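Local structure of ATP grasp ligase (Microcystis aeruginosa MRC, 5IG9) at residues A[70-75]-A[100-105]; A[79-84]-A[92-97]; A[120-125]-A[295-300]; A[223-228]-A[265-270]. The protein probably uses ATP to activate carboxylates for bond formation, as in ATP-grasp ligases, consistent with a microviridin peptide cyclase encoded by mdnC. All blocks are in the same frame, centred on the assembly; numbering follows the deposited sequence.

Contacts 1 and 2 share helix 87-107, with centres about 17 Å apart; 79-84 and 92-97 both fall between strand 69-72 and the end of that helix, in the amino-terminal parallel-sheet region. Contact 3 lies near the centre of the chain in space, its centre about 15 Å from that of contact 1, and the Arg102-Asp120 salt bridge joins the two. It brings 120-125 against 295-300, so contact 4 falls between its segments in sequence. Contacts 3 and 4 meet through Ile295 and Met270 and reach the same antiparallel sheet. Contact 3 thus joins the parallel-sheet part to the antiparallel-sheet part. Contacts 1, 2 and 3 also touch the second subunit.

Contact 1 (A[70-75]-A[100-105]); sequences VWYRRM and SIRGMI
Tyr72, the centre of an inverse gamma turn with a weak 2.9 Å bond from Arg73 N to Trp71 O, brings its ring edge and OH up to Ile105 and Arg102. Strand and helix belong to the beta-alpha-beta unit 69-72, 87-107, 111-113 of a Rossmann-like parallel sheet, and the axes of these short segments pass 11.7 Å apart at 137°. Two apolar touches bridge them. Val70 points toward the helix, and its CG1 meets CG2 of Ile105 at 4.3 Å. The other branch of the isoleucine, with CG1 beside the backbone N (chi1 -60°), carries CD1 to the edge of the Tyr72 ring, near its plane, 3.9 Å from CE1. One face of that ring is taken by Met75, whose SD lies 3.7 Å above the plane toward the rim, a Met-aromatic contact within the same segment. Ile116 of helix 116-122 packs on both Tyr72 and Ile105, continuing this buried layer. Arg102 bends at chi3 and brings its guanidinium past the phenol with the two planes 70° apart. Its polar partner is the carboxylate of Asp120, reached from NH2 in a salt bridge; its NH1 is the atom nearest the tyrosine, 3.8 Å from Tyr72 OH.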
loop_
_atom_site.group_PDB
_atom_site.type_symbol
_atom_site.label_atom_id
_atom_site.label_comp_id
_atom_site.label_asym_id
_atom_site.label_seq_id
_atom_site.Cartn_x
_atom_site.Cartn_y
_atom_site.Cartn_z
ATOM N N VAL A 70 -4.452 13.263 13.450
ATOM C CA VAL A 70 -3.265 12.820 12.727
ATOM C C VAL A 70 -3.279 13.437 11.336
ATOM O O VAL A 70 -4.262 13.297 10.599
ATOM C CB VAL A 70 -3.188 11.284 12.620
ATOM C CG1 VAL A 70 -1.950 10.875 11.832
ATOM C CG2 VAL A 70 -3.180 10.646 13.998
ATOM N N TRP A 71 -2.187 14.102 10.971
ATOM C CA TRP A 71 -1.987 14.602 9.616
ATOM C C TRP A 71 -1.070 13.627 8.887
ATOM O O TRP A 71 0.147 13.623 9.103
ATOM C CB TRP A 71 -1.400 16.011 9.621
ATOM C CG TRP A 71 -1.423 16.653 8.268
ATOM C CD1 TRP A 71 -2.204 16.295 7.205
ATOM C CD2 TRP A 71 -0.626 17.758 7.826
ATOM N NE1 TRP A 71 -1.945 17.114 6.133
ATOM C CE2 TRP A 71 -0.978 18.018 6.488
ATOM C CE3 TRP A 71 0.350 18.554 8.434
ATOM C CZ2 TRP A 71 -0.389 19.040 5.748
ATOM C CZ3 TRP A 71 0.934 19.568 7.697
ATOM C CH2 TRP A 71 0.563 19.801 6.369
ATOM N N TYR A 72 -1.660 12.797 8.029
ATOM C CA TYR A 72 -0.921 11.792 7.264
ATOM C C TYR A 72 -0.280 12.499 6.072
ATOM O O TYR A 72 -0.745 12.427 4.931
ATOM C CB TYR A 72 -1.859 10.666 6.838
ATOM C CG TYR A 72 -1.180 9.428 6.304
ATOM C CD1 TYR A 72 -0.175 8.794 7.023
ATOM C CD2 TYR A 72 -1.567 8.875 5.091
ATOM C CE1 TYR A 72 0.437 7.657 6.538
ATOM C CE2 TYR A 72 -0.962 7.739 4.599
ATOM C CZ TYR A 72 0.039 7.131 5.326
ATOM O OH TYR A 72 0.645 5.996 4.839
ATOM N N ARG A 73 0.818 13.197 6.357
ATOM C CA ARG A 73 1.428 14.131 5.399
ATOM C C ARG A 73 2.492 13.444 4.545
ATOM O O ARG A 73 2.245 13.120 3.379
ATOM C CB ARG A 73 1.983 15.342 6.155
ATOM C CG ARG A 73 2.994 16.200 5.410
ATOM C CD ARG A 73 2.406 16.891 4.200
ATOM N NE ARG A 73 3.431 17.672 3.516
ATOM C CZ ARG A 73 3.242 18.320 2.374
ATOM N NH1 ARG A 73 2.058 18.283 1.776
ATOM N NH2 ARG A 73 4.239 19.003 1.831
ATOM N N ARG A 74 3.678 13.210 5.111
ATOM C CA ARG A 74 4.803 12.663 4.364
ATOM C C ARG A 74 5.327 11.417 5.056
ATOM O O ARG A 74 5.487 11.396 6.279
ATOM C CB ARG A 74 5.925 13.697 4.208
ATOM C CG ARG A 74 6.163 14.135 2.771
ATOM C CD ARG A 74 4.871 14.100 1.977
ATOM N NE ARG A 74 4.842 15.103 0.923
ATOM C CZ ARG A 74 3.798 15.318 0.131
ATOM N NH1 ARG A 74 2.698 14.593 0.274
ATOM N NH2 ARG A 74 3.852 16.256 -0.801
ATOM N N MET A 75 5.599 10.381 4.270
ATOM C CA MET A 75 6.006 9.081 4.796
ATOM C C MET A 75 7.350 8.703 4.183
ATOM O O MET A 75 7.404 8.154 3.079
ATOM C CB MET A 75 4.945 8.025 4.503
ATOM C CG MET A 75 3.583 8.325 5.113
ATOM S SD MET A 75 2.664 9.642 4.286
ATOM C CE MET A 75 2.593 9.018 2.609
ATOM N N SER A 100 5.993 -0.905 10.895
ATOM C CA SER A 100 5.824 -0.510 12.291
ATOM C C SER A 100 5.063 0.805 12.408
ATOM O O SER A 100 4.088 0.907 13.162
ATOM C CB SER A 100 7.185 -0.384 12.978
ATOM O OG SER A 100 7.954 -1.563 12.845
ATOM N N ILE A 101 5.512 1.832 11.684
ATOM C CA ILE A 101 4.892 3.146 11.809
ATOM C C ILE A 101 3.514 3.155 11.167
ATOM O O ILE A 101 2.612 3.859 11.632
ATOM C CB ILE A 101 5.803 4.231 11.206
ATOM C CG1 ILE A 101 7.207 4.130 11.802
ATOM C CG2 ILE A 101 5.228 5.610 11.477
ATOM C CD1 ILE A 101 7.239 4.256 13.315
ATOM N N ARG A 102 3.321 2.383 10.098
ATOM C CA ARG A 102 1.988 2.248 9.520
ATOM C C ARG A 102 1.021 1.621 10.512
ATOM O O ARG A 102 -0.140 2.034 10.603
ATOM C CB ARG A 102 2.045 1.413 8.242
ATOM C CG ARG A 102 2.556 2.164 7.032
ATOM C CD ARG A 102 2.683 1.242 5.836
ATOM N NE ARG A 102 1.401 0.666 5.432
ATOM C CZ ARG A 102 0.603 1.192 4.509
ATOM N NH1 ARG A 102 0.949 2.314 3.895
ATOM N NH2 ARG A 102 -0.543 0.598 4.203
ATOM N N GLY A 103 1.477 0.614 11.257
ATOM C CA GLY A 103 0.618 -0.005 12.253
ATOM C C GLY A 103 0.284 0.940 13.389
ATOM O O GLY A 103 -0.832 0.923 13.918
ATOM N N MET A 104 1.249 1.772 13.787
ATOM C CA MET A 104 0.985 2.789 14.798
ATOM C C MET A 104 -0.107 3.744 14.335
ATOM O O MET A 104 -1.067 4.008 15.066
ATOM C CB MET A 104 2.265 3.560 15.113
ATOM C CG MET A 104 2.039 4.726 16.055
ATOM S SD MET A 104 3.493 5.767 16.261
ATOM C CE MET A 104 3.333 6.855 14.847
ATOM N N ILE A 105 0.029 4.274 13.119
ATOM C CA ILE A 105 -0.940 5.245 12.614
ATOM C C ILE A 105 -2.312 4.604 12.465
ATOM O O ILE A 105 -3.335 5.197 12.830
ATOM C CB ILE A 105 -0.452 5.843 11.283
ATOM C CG1 ILE A 105 0.882 6.554 11.491
ATOM C CG2 ILE A 105 -1.493 6.791 10.705
ATOM C CD1 ILE A 105 1.564 6.943 10.207
#

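Contact 2 (A[79-84]-A[92-97]); sequences LKLPDG and ASLKEC
Leu81 drives its CD1 methyl against helix 87-107, where it lies over the CB-OG arm of Ser93 and beside the tip of Leu94. The distance from Leu81 CD1 to Leu94 CD2 is 3.8 Å, an ordinary methyl-methyl contact, and the two side chains run alongside one another, pointing opposite ways. Leu81 holds CG beside its backbone N (chi1 -80°), which carries CD1 to the helix. Toward Ser93 the same CD1 comes within 3.9 Å of CB and 3.5 Å of OG. That hydroxyl is not left facing a methyl group alone: OG, set anti to its own backbone N (chi1 178°), hydrogen-bonds to the carbonyl of Phe201 in the second subunit.

The segment 79-84 is part of the irregular connection that leaves strand 69-72 and leads into helix 87-107, the strand-to-helix half of a beta-alpha-beta crossover. Here the connection folds back along the helix it is about to enter. Arg90, one turn or so before the contact on that helix, hydrogen-bonds through NH2 to the carbonyl of Leu79 and more weakly to that of Leu81, holding the backbone that carries the leucine. Leu79 adds a looser, exposed edge: its side chain starts away from the helix, though the far end turns back part of the way, while its backbone N approaches Leu94 CD2 at 4.4 Å. On the helix, Glu96 reaches the second subunit, with OE1 hydrogen-bonded to Ser169 OG and OE2 to Leu168 N there.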
loop_
_atom_site.group_PDB
_atom_site.type_symbol
_atom_site.label_atom_id
_atom_site.label_comp_id
_atom_site.label_asym_id
_atom_site.label_seq_id
_atom_site.Cartn_x
_atom_site.Cartn_y
_atom_site.Cartn_z
ATOM N N LEU A 79 14.760 6.824 6.046
ATOM C CA LEU A 79 15.677 7.267 4.999
ATOM C C LEU A 79 17.057 7.568 5.563
ATOM O O LEU A 79 18.077 7.247 4.940
ATOM C CB LEU A 79 15.117 8.493 4.285
ATOM C CG LEU A 79 13.914 8.271 3.366
ATOM C CD1 LEU A 79 13.804 9.420 2.380
ATOM C CD2 LEU A 79 14.021 6.939 2.640
ATOM N N LYS A 80 17.114 8.169 6.750
ATOM C CA LYS A 80 18.387 8.489 7.384
ATOM C C LYS A 80 19.127 7.253 7.922
ATOM O O LYS A 80 20.015 7.405 8.761
ATOM C CB LYS A 80 18.174 9.510 8.506
ATOM C CG LYS A 80 18.086 10.956 8.023
ATOM C CD LYS A 80 18.061 11.924 9.186
ATOM C CE LYS A 80 19.180 12.941 9.060
ATOM N NZ LYS A 80 18.978 13.894 7.929
ATOM N N LEU A 81 18.796 6.051 7.466
ATOM C CA LEU A 81 19.637 4.908 7.778
ATOM C C LEU A 81 20.992 5.079 7.096
ATOM O O LEU A 81 21.053 5.542 5.955
ATOM C CB LEU A 81 18.993 3.602 7.318
ATOM C CG LEU A 81 17.921 3.025 8.241
ATOM C CD1 LEU A 81 17.259 1.806 7.615
ATOM C CD2 LEU A 81 18.523 2.677 9.589
ATOM N N PRO A 82 22.090 4.728 7.766
ATOM C CA PRO A 82 23.416 4.984 7.191
ATOM C C PRO A 82 23.597 4.330 5.829
ATOM O O PRO A 82 23.120 3.221 5.577
ATOM C CB PRO A 82 24.369 4.384 8.229
ATOM C CG PRO A 82 23.625 4.455 9.501
ATOM C CD PRO A 82 22.187 4.186 9.133
ATOM N N ASP A 83 24.306 5.037 4.948
ATOM C CA ASP A 83 24.587 4.499 3.623
ATOM C C ASP A 83 25.549 3.319 3.694
ATOM O O ASP A 83 25.474 2.400 2.869
ATOM C CB ASP A 83 25.153 5.596 2.722
ATOM C CG ASP A 83 26.031 6.580 3.477
ATOM O OD1 ASP A 83 25.776 6.818 4.680
ATOM O OD2 ASP A 83 26.972 7.127 2.862
ATOM N N GLY A 84 26.452 3.318 4.676
ATOM C CA GLY A 84 27.454 2.279 4.769
ATOM C C GLY A 84 26.931 0.994 5.377
ATOM O O GLY A 84 27.706 0.111 5.768
ATOM N N ALA A 92 15.708 -4.582 4.354
ATOM C CA ALA A 92 14.842 -5.267 5.309
ATOM C C ALA A 92 14.475 -4.356 6.475
ATOM O O ALA A 92 13.353 -4.418 6.989
ATOM C CB ALA A 92 15.524 -6.537 5.814
ATOM N N SER A 93 15.413 -3.511 6.909
ATOM C CA SER A 93 15.124 -2.565 7.980
ATOM C C SER A 93 14.090 -1.536 7.544
ATOM O O SER A 93 13.215 -1.158 8.332
ATOM C CB SER A 93 16.411 -1.874 8.431
ATOM O OG SER A 93 16.151 -0.913 9.439
ATOM N N LEU A 94 14.178 -1.066 6.297
ATOM C CA LEU A 94 13.197 -0.110 5.795
ATOM C C LEU A 94 11.793 -0.700 5.824
ATOM O O LEU A 94 10.836 -0.041 6.246
ATOM C CB LEU A 94 13.560 0.326 4.376
ATOM C CG LEU A 94 14.782 1.225 4.195
ATOM C CD1 LEU A 94 15.046 1.487 2.719
ATOM C CD2 LEU A 94 14.592 2.529 4.942
ATOM N N LYS A 95 11.653 -1.948 5.379
ATOM C CA LYS A 95 10.341 -2.583 5.349
ATOM C C LYS A 95 9.799 -2.818 6.753
ATOM O O LYS A 95 8.584 -2.747 6.965
ATOM C CB LYS A 95 10.424 -3.896 4.570
ATOM C CG LYS A 95 9.088 -4.567 4.318
ATOM C CD LYS A 95 9.235 -5.695 3.310
ATOM C CE LYS A 95 7.956 -6.507 3.199
ATOM N NZ LYS A 95 6.776 -5.664 2.858
ATOM N N GLU A 96 10.678 -3.090 7.722
ATOM C CA GLU A 96 10.225 -3.259 9.099
ATOM C C GLU A 96 9.794 -1.930 9.706
ATOM O O GLU A 96 8.786 -1.864 10.419
ATOM C CB GLU A 96 11.329 -3.900 9.941
ATOM C CG GLU A 96 10.927 -4.201 11.376
ATOM C CD GLU A 96 10.005 -5.401 11.488
ATOM O OE1 GLU A 96 9.965 -6.214 10.541
ATOM O OE2 GLU A 96 9.321 -5.528 12.526
ATOM N N CYS A 97 10.549 -0.862 9.437
ATOM C CA CYS A 97 10.174 0.462 9.927
ATOM C C CYS A 97 8.842 0.906 9.341
ATOM O O CYS A 97 7.983 1.440 10.054
ATOM C CB CYS A 97 11.264 1.477 9.586
ATOM S SG CYS A 97 12.842 1.179 10.395
#

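Contact 3 (A[120-125]-A[295-300]); sequences DHANHK and INPVGE
The 120-125 segment, on helix 116-122, comes up against a type I beta turn, Asn296 to Gly299, with the CA atoms of Ala122 and Pro297 7.1 Å apart. Ala122 and Pro297 point at each other, and the alanine methyl meets the outer corner of the proline ring, CB to CG at 3.7 Å. Asn123 adds its amide from one side, crossing the proline at a slant. With its CG beside the backbone N (chi1 -82°), the side chain swings OD1 to 3.8 Å from Pro297 CD, so the oxygen rests on ring carbons.

The turn follows directly from strand 290-296, an edge strand within this chain of the five-stranded antiparallel sheet, and its Asn-Pro step ends a Glu-Ile-Asn-Pro sequence of the kind familiar from ATP-grasp enzymes. Within the turn, Gly299 N bonds to Asn296 O, while Asn296 OD1 accepts a weak 3.3 Å bond from Val298 N. On the helical side, His124 sits at the N-cap position of helix 125-134, and its ND1 gives a weak bond back to His121 O.

Gln128 ties the two segments together through its side-chain amide: NE2 binds the Ala122 carbonyl and OE1 takes the Ile295 N-H. Leu275 packs on Ala122, Ile295 and Pro297 alike. The direct touch is thus mainly apolar, between a methyl and a rigid ring, and Gln128 adds a polar link, its amide satisfying one backbone group from each segment.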
loop_
_atom_site.group_PDB
_atom_site.type_symbol
_atom_site.label_atom_id
_atom_site.label_comp_id
_atom_site.label_asym_id
_atom_site.label_seq_id
_atom_site.Cartn_x
_atom_site.Cartn_y
_atom_site.Cartn_z
ATOM N N ASP A 120 -4.479 4.616 0.657
ATOM C CA ASP A 120 -4.055 3.432 -0.084
ATOM C C ASP A 120 -5.039 3.082 -1.194
ATOM O O ASP A 120 -4.634 2.701 -2.299
ATOM C CB ASP A 120 -3.885 2.250 0.869
ATOM C CG ASP A 120 -2.579 2.304 1.628
ATOM O OD1 ASP A 120 -1.673 3.033 1.177
ATOM O OD2 ASP A 120 -2.450 1.616 2.663
ATOM N N HIS A 121 -6.338 3.208 -0.919
ATOM C CA HIS A 121 -7.356 2.863 -1.904
ATOM C C HIS A 121 -7.496 3.927 -2.982
ATOM O O HIS A 121 -7.882 3.611 -4.114
ATOM C CB HIS A 121 -8.702 2.647 -1.215
ATOM C CG HIS A 121 -9.737 2.036 -2.107
ATOM N ND1 HIS A 121 -10.945 2.642 -2.374
ATOM C CD2 HIS A 121 -9.737 0.873 -2.801
ATOM C CE1 HIS A 121 -11.648 1.874 -3.190
ATOM N NE2 HIS A 121 -10.938 0.795 -3.463
ATOM N N ALA A 122 -7.211 5.184 -2.653
ATOM C CA ALA A 122 -7.249 6.240 -3.652
ATOM C C ALA A 122 -5.972 6.319 -4.476
ATOM O O ALA A 122 -5.934 7.075 -5.451
ATOM C CB ALA A 122 -7.520 7.588 -2.982
ATOM N N ASN A 123 -4.933 5.559 -4.120
ATOM C CA ASN A 123 -3.671 5.612 -4.847
ATOM C C ASN A 123 -3.683 4.807 -6.139
ATOM O O ASN A 123 -2.705 4.868 -6.891
ATOM C CB ASN A 123 -2.518 5.119 -3.966
ATOM C CG ASN A 123 -1.997 6.193 -3.033
ATOM O OD1 ASN A 123 -2.194 7.386 -3.270
ATOM N ND2 ASN A 123 -1.325 5.776 -1.965
ATOM N N HIS A 124 -4.745 4.051 -6.409
ATOM C CA HIS A 124 -4.867 3.301 -7.658
ATOM C C HIS A 124 -5.369 4.255 -8.731
ATOM O O HIS A 124 -6.556 4.583 -8.781
ATOM C CB HIS A 124 -5.803 2.110 -7.483
ATOM C CG HIS A 124 -5.352 1.142 -6.435
ATOM N ND1 HIS A 124 -5.955 1.049 -5.199
ATOM C CD2 HIS A 124 -4.347 0.236 -6.433
ATOM C CE1 HIS A 124 -5.344 0.122 -4.483
ATOM N NE2 HIS A 124 -4.364 -0.385 -5.207
ATOM N N LYS A 125 -4.458 4.708 -9.595
ATOM C CA LYS A 125 -4.817 5.732 -10.569
ATOM C C LYS A 125 -5.805 5.208 -11.604
ATOM O O LYS A 125 -6.601 5.982 -12.145
ATOM C CB LYS A 125 -3.557 6.277 -11.242
ATOM C CG LYS A 125 -2.642 7.022 -10.279
ATOM C CD LYS A 125 -1.335 7.427 -10.936
ATOM C CE LYS A 125 -0.440 8.179 -9.962
ATOM N NZ LYS A 125 0.880 8.535 -10.560
ATOM N N ILE A 295 -6.209 12.694 -8.953
ATOM C CA ILE A 295 -6.299 13.187 -7.586
ATOM C C ILE A 295 -5.166 12.558 -6.786
ATOM O O ILE A 295 -5.007 11.330 -6.775
ATOM C CB ILE A 295 -7.665 12.883 -6.941
ATOM C CG1 ILE A 295 -7.616 13.163 -5.439
ATOM C CG2 ILE A 295 -8.089 11.451 -7.206
ATOM C CD1 ILE A 295 -8.910 12.842 -4.727
ATOM N N ASN A 296 -4.371 13.399 -6.136
ATOM C CA ASN A 296 -3.292 12.927 -5.279
ATOM C C ASN A 296 -3.666 13.190 -3.830
ATOM O O ASN A 296 -3.690 14.356 -3.406
ATOM C CB ASN A 296 -1.976 13.618 -5.632
ATOM C CG ASN A 296 -0.794 13.048 -4.871
ATOM O OD1 ASN A 296 -0.923 12.072 -4.130
ATOM N ND2 ASN A 296 0.373 13.650 -5.061
ATOM N N PRO A 297 -3.961 12.157 -3.035
ATOM C CA PRO A 297 -4.408 12.393 -1.654
ATOM C C PRO A 297 -3.367 13.054 -0.765
ATOM O O PRO A 297 -3.712 13.466 0.350
ATOM C CB PRO A 297 -4.748 10.982 -1.148
ATOM C CG PRO A 297 -4.946 10.164 -2.384
ATOM C CD PRO A 297 -3.999 10.731 -3.393
ATOM N N VAL A 298 -2.116 13.169 -1.211
ATOM C CA VAL A 298 -1.071 13.819 -0.424
ATOM C C VAL A 298 -0.308 14.810 -1.295
ATOM O O VAL A 298 0.874 15.082 -1.056
ATOM C CB VAL A 298 -0.112 12.786 0.198
ATOM C CG1 VAL A 298 -0.825 11.949 1.254
ATOM C CG2 VAL A 298 0.481 11.894 -0.882
ATOM N N GLY A 299 -0.977 15.358 -2.307
ATOM C CA GLY A 299 -0.340 16.332 -3.165
ATOM C C GLY A 299 -0.037 17.630 -2.442
ATOM O O GLY A 299 -0.645 17.975 -1.426
ATOM N N GLU A 300 0.927 18.358 -3.000
ATOM C CA GLU A 300 1.422 19.582 -2.391
ATOM C C GLU A 300 0.399 20.705 -2.518
ATOM O O GLU A 300 -0.577 20.617 -3.267
ATOM C CB GLU A 300 2.746 20.003 -3.033
ATOM C CG GLU A 300 3.943 19.183 -2.591
ATOM C CD GLU A 300 4.414 19.551 -1.200
ATOM O OE1 GLU A 300 3.841 20.493 -0.606
ATOM O OE2 GLU A 300 5.357 18.902 -0.701
#

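Contact 4 (A[223-228]-A[265-270]); sequences EQIFTA and QLLELM
Leu267 fits against Ile225 and the backbone of Glu223 where helix 260-273 lies on a face of the antiparallel sheet 254-255, 224-231, 214-221, 277-284 and 290-296, an alpha-on-beta layer in the ATP-grasp part of the chain. The inner part of the contact is aliphatic and runs on into the packed interior. Ile225 points toward the helix, and with CG1 beside the backbone N (chi1 -51°) and an extended second torsion it carries CD1 outward to the branch point of the leucine, 4.2 Å from Leu267 CG. The two side chains meet at a slant. Beneath them the layer goes on into the protein: Leu266 and Ile225 both touch Ile218 of the neighbouring strand 214-221, and one helical turn later Met270 packs on Ile220 and Ile295.

The outer part is the solvent side, and it differs from the inner one in burial, not in how near the atoms come. Glu223 lies in the short turn that links strands 214-221 and 224-231, and it is an exposed residue. Leu267 itself is partly exposed, so this edge of the layer is only partly covered. The glutamate gives its aliphatic part to the leucine, and the carboxylate lies farther out. On this outer side Glu223 contributes its backbone CA, 4.0 Å from Leu267 CD2, and its CG, 4.3 Å from the same methyl.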
loop_
_atom_site.group_PDB
_atom_site.type_symbol
_atom_site.label_atom_id
_atom_site.label_comp_id
_atom_site.label_asym_id
_atom_site.label_seq_id
_atom_site.Cartn_x
_atom_site.Cartn_y
_atom_site.Cartn_z
ATOM N N GLU A 223 -14.927 20.143 2.540
ATOM C CA GLU A 223 -15.789 20.491 1.418
ATOM C C GLU A 223 -15.478 21.887 0.890
ATOM O O GLU A 223 -16.289 22.465 0.161
ATOM C CB GLU A 223 -17.266 20.379 1.802
ATOM C CG GLU A 223 -17.718 18.949 2.070
ATOM C CD GLU A 223 -19.218 18.827 2.250
ATOM O OE1 GLU A 223 -19.831 19.757 2.815
ATOM O OE2 GLU A 223 -19.787 17.803 1.817
ATOM N N GLN A 224 -14.320 22.437 1.247
ATOM C CA GLN A 224 -13.863 23.727 0.750
ATOM C C GLN A 224 -12.958 23.499 -0.453
ATOM O O GLN A 224 -12.011 22.706 -0.380
ATOM C CB GLN A 224 -13.119 24.494 1.843
ATOM C CG GLN A 224 -12.855 25.945 1.515
ATOM C CD GLN A 224 -12.397 26.728 2.729
ATOM O OE1 GLN A 224 -12.167 26.160 3.798
ATOM N NE2 GLN A 224 -12.266 28.042 2.571
ATOM N N ILE A 225 -13.250 24.188 -1.554
ATOM C CA ILE A 225 -12.614 23.925 -2.838
ATOM C C ILE A 225 -11.806 25.144 -3.249
ATOM O O ILE A 225 -12.370 26.221 -3.476
ATOM C CB ILE A 225 -13.647 23.571 -3.916
ATOM C CG1 ILE A 225 -14.573 22.468 -3.405
ATOM C CG2 ILE A 225 -12.950 23.143 -5.196
ATOM C CD1 ILE A 225 -15.669 22.102 -4.363
ATOM N N PHE A 226 -10.489 24.968 -3.362
ATOM C CA PHE A 226 -9.583 26.009 -3.835
ATOM C C PHE A 226 -9.154 25.661 -5.256
ATOM O O PHE A 226 -8.384 24.715 -5.467
ATOM C CB PHE A 226 -8.367 26.139 -2.921
ATOM C CG PHE A 226 -8.709 26.389 -1.484
ATOM C CD1 PHE A 226 -8.919 25.334 -0.612
ATOM C CD2 PHE A 226 -8.802 27.683 -0.995
ATOM C CE1 PHE A 226 -9.226 25.562 0.713
ATOM C CE2 PHE A 226 -9.107 27.917 0.330
ATOM C CZ PHE A 226 -9.319 26.859 1.186
ATOM N N THR A 227 -9.634 26.431 -6.229
ATOM C CA THR A 227 -9.373 26.177 -7.639
ATOM C C THR A 227 -8.451 27.250 -8.195
ATOM O O THR A 227 -8.739 28.445 -8.073
ATOM C CB THR A 227 -10.673 26.138 -8.443
ATOM O OG1 THR A 227 -11.540 25.135 -7.904
ATOM C CG2 THR A 227 -10.379 25.811 -9.900
ATOM N N ALA A 228 -7.359 26.817 -8.817
ATOM C CA ALA A 228 -6.393 27.709 -9.440
ATOM C C ALA A 228 -6.166 27.291 -10.887
ATOM O O ALA A 228 -6.114 26.097 -11.197
ATOM C CB ALA A 228 -5.069 27.706 -8.671
ATOM N N GLN A 265 -19.234 17.101 -8.526
ATOM C CA GLN A 265 -18.710 15.804 -8.942
ATOM C C GLN A 265 -17.388 15.499 -8.252
ATOM O O GLN A 265 -17.130 14.351 -7.873
ATOM C CB GLN A 265 -18.548 15.760 -10.463
ATOM C CG GLN A 265 -19.861 15.674 -11.233
ATOM C CD GLN A 265 -19.667 15.797 -12.732
ATOM O OE1 GLN A 265 -19.079 16.764 -13.216
ATOM N NE2 GLN A 265 -20.157 14.813 -13.476
ATOM N N LEU A 266 -16.536 16.511 -8.078
ATOM C CA LEU A 266 -15.287 16.297 -7.356
ATOM C C LEU A 266 -15.543 15.997 -5.887
ATOM O O LEU A 266 -14.797 15.229 -5.271
ATOM C CB LEU A 266 -14.377 17.515 -7.502
ATOM C CG LEU A 266 -13.859 17.798 -8.910
ATOM C CD1 LEU A 266 -12.991 19.039 -8.890
ATOM C CD2 LEU A 266 -13.094 16.607 -9.461
ATOM N N LEU A 267 -16.590 16.584 -5.308
ATOM C CA LEU A 267 -16.942 16.253 -3.933
ATOM C C LEU A 267 -17.432 14.816 -3.822
ATOM O O LEU A 267 -17.126 14.128 -2.842
ATOM C CB LEU A 267 -17.995 17.225 -3.406
ATOM C CG LEU A 267 -17.487 18.612 -3.022
ATOM C CD1 LEU A 267 -18.633 19.438 -2.473
ATOM C CD2 LEU A 267 -16.351 18.520 -2.011
ATOM N N GLU A 268 -18.191 14.340 -4.812
ATOM C CA GLU A 268 -18.582 12.935 -4.800
ATOM C C GLU A 268 -17.378 12.028 -4.995
ATOM O O GLU A 268 -17.367 10.896 -4.500
ATOM C CB GLU A 268 -19.627 12.652 -5.877
ATOM C CG GLU A 268 -20.921 13.414 -5.703
ATOM C CD GLU A 268 -22.137 12.575 -6.044
ATOM O OE1 GLU A 268 -22.148 11.371 -5.704
ATOM O OE2 GLU A 268 -23.083 13.118 -6.655
ATOM N N LEU A 269 -16.363 12.504 -5.716
ATOM C CA LEU A 269 -15.133 11.735 -5.866
ATOM C C LEU A 269 -14.395 11.632 -4.538
ATOM O O LEU A 269 -13.895 10.562 -4.176
ATOM C CB LEU A 269 -14.247 12.374 -6.933
ATOM C CG LEU A 269 -13.070 11.543 -7.441
ATOM C CD1 LEU A 269 -13.561 10.345 -8.238
ATOM C CD2 LEU A 269 -12.154 12.412 -8.278
ATOM N N MET A 270 -14.323 12.736 -3.794
ATOM C CA MET A 270 -13.721 12.702 -2.465
ATOM C C MET A 270 -14.513 11.796 -1.530
ATOM O O MET A 270 -13.935 11.018 -0.763
ATOM C CB MET A 270 -13.639 14.117 -1.890
ATOM C CG MET A 270 -12.877 15.102 -2.759
ATOM S SD MET A 270 -11.092 14.881 -2.704
ATOM C CE MET A 270 -10.759 15.351 -1.010
#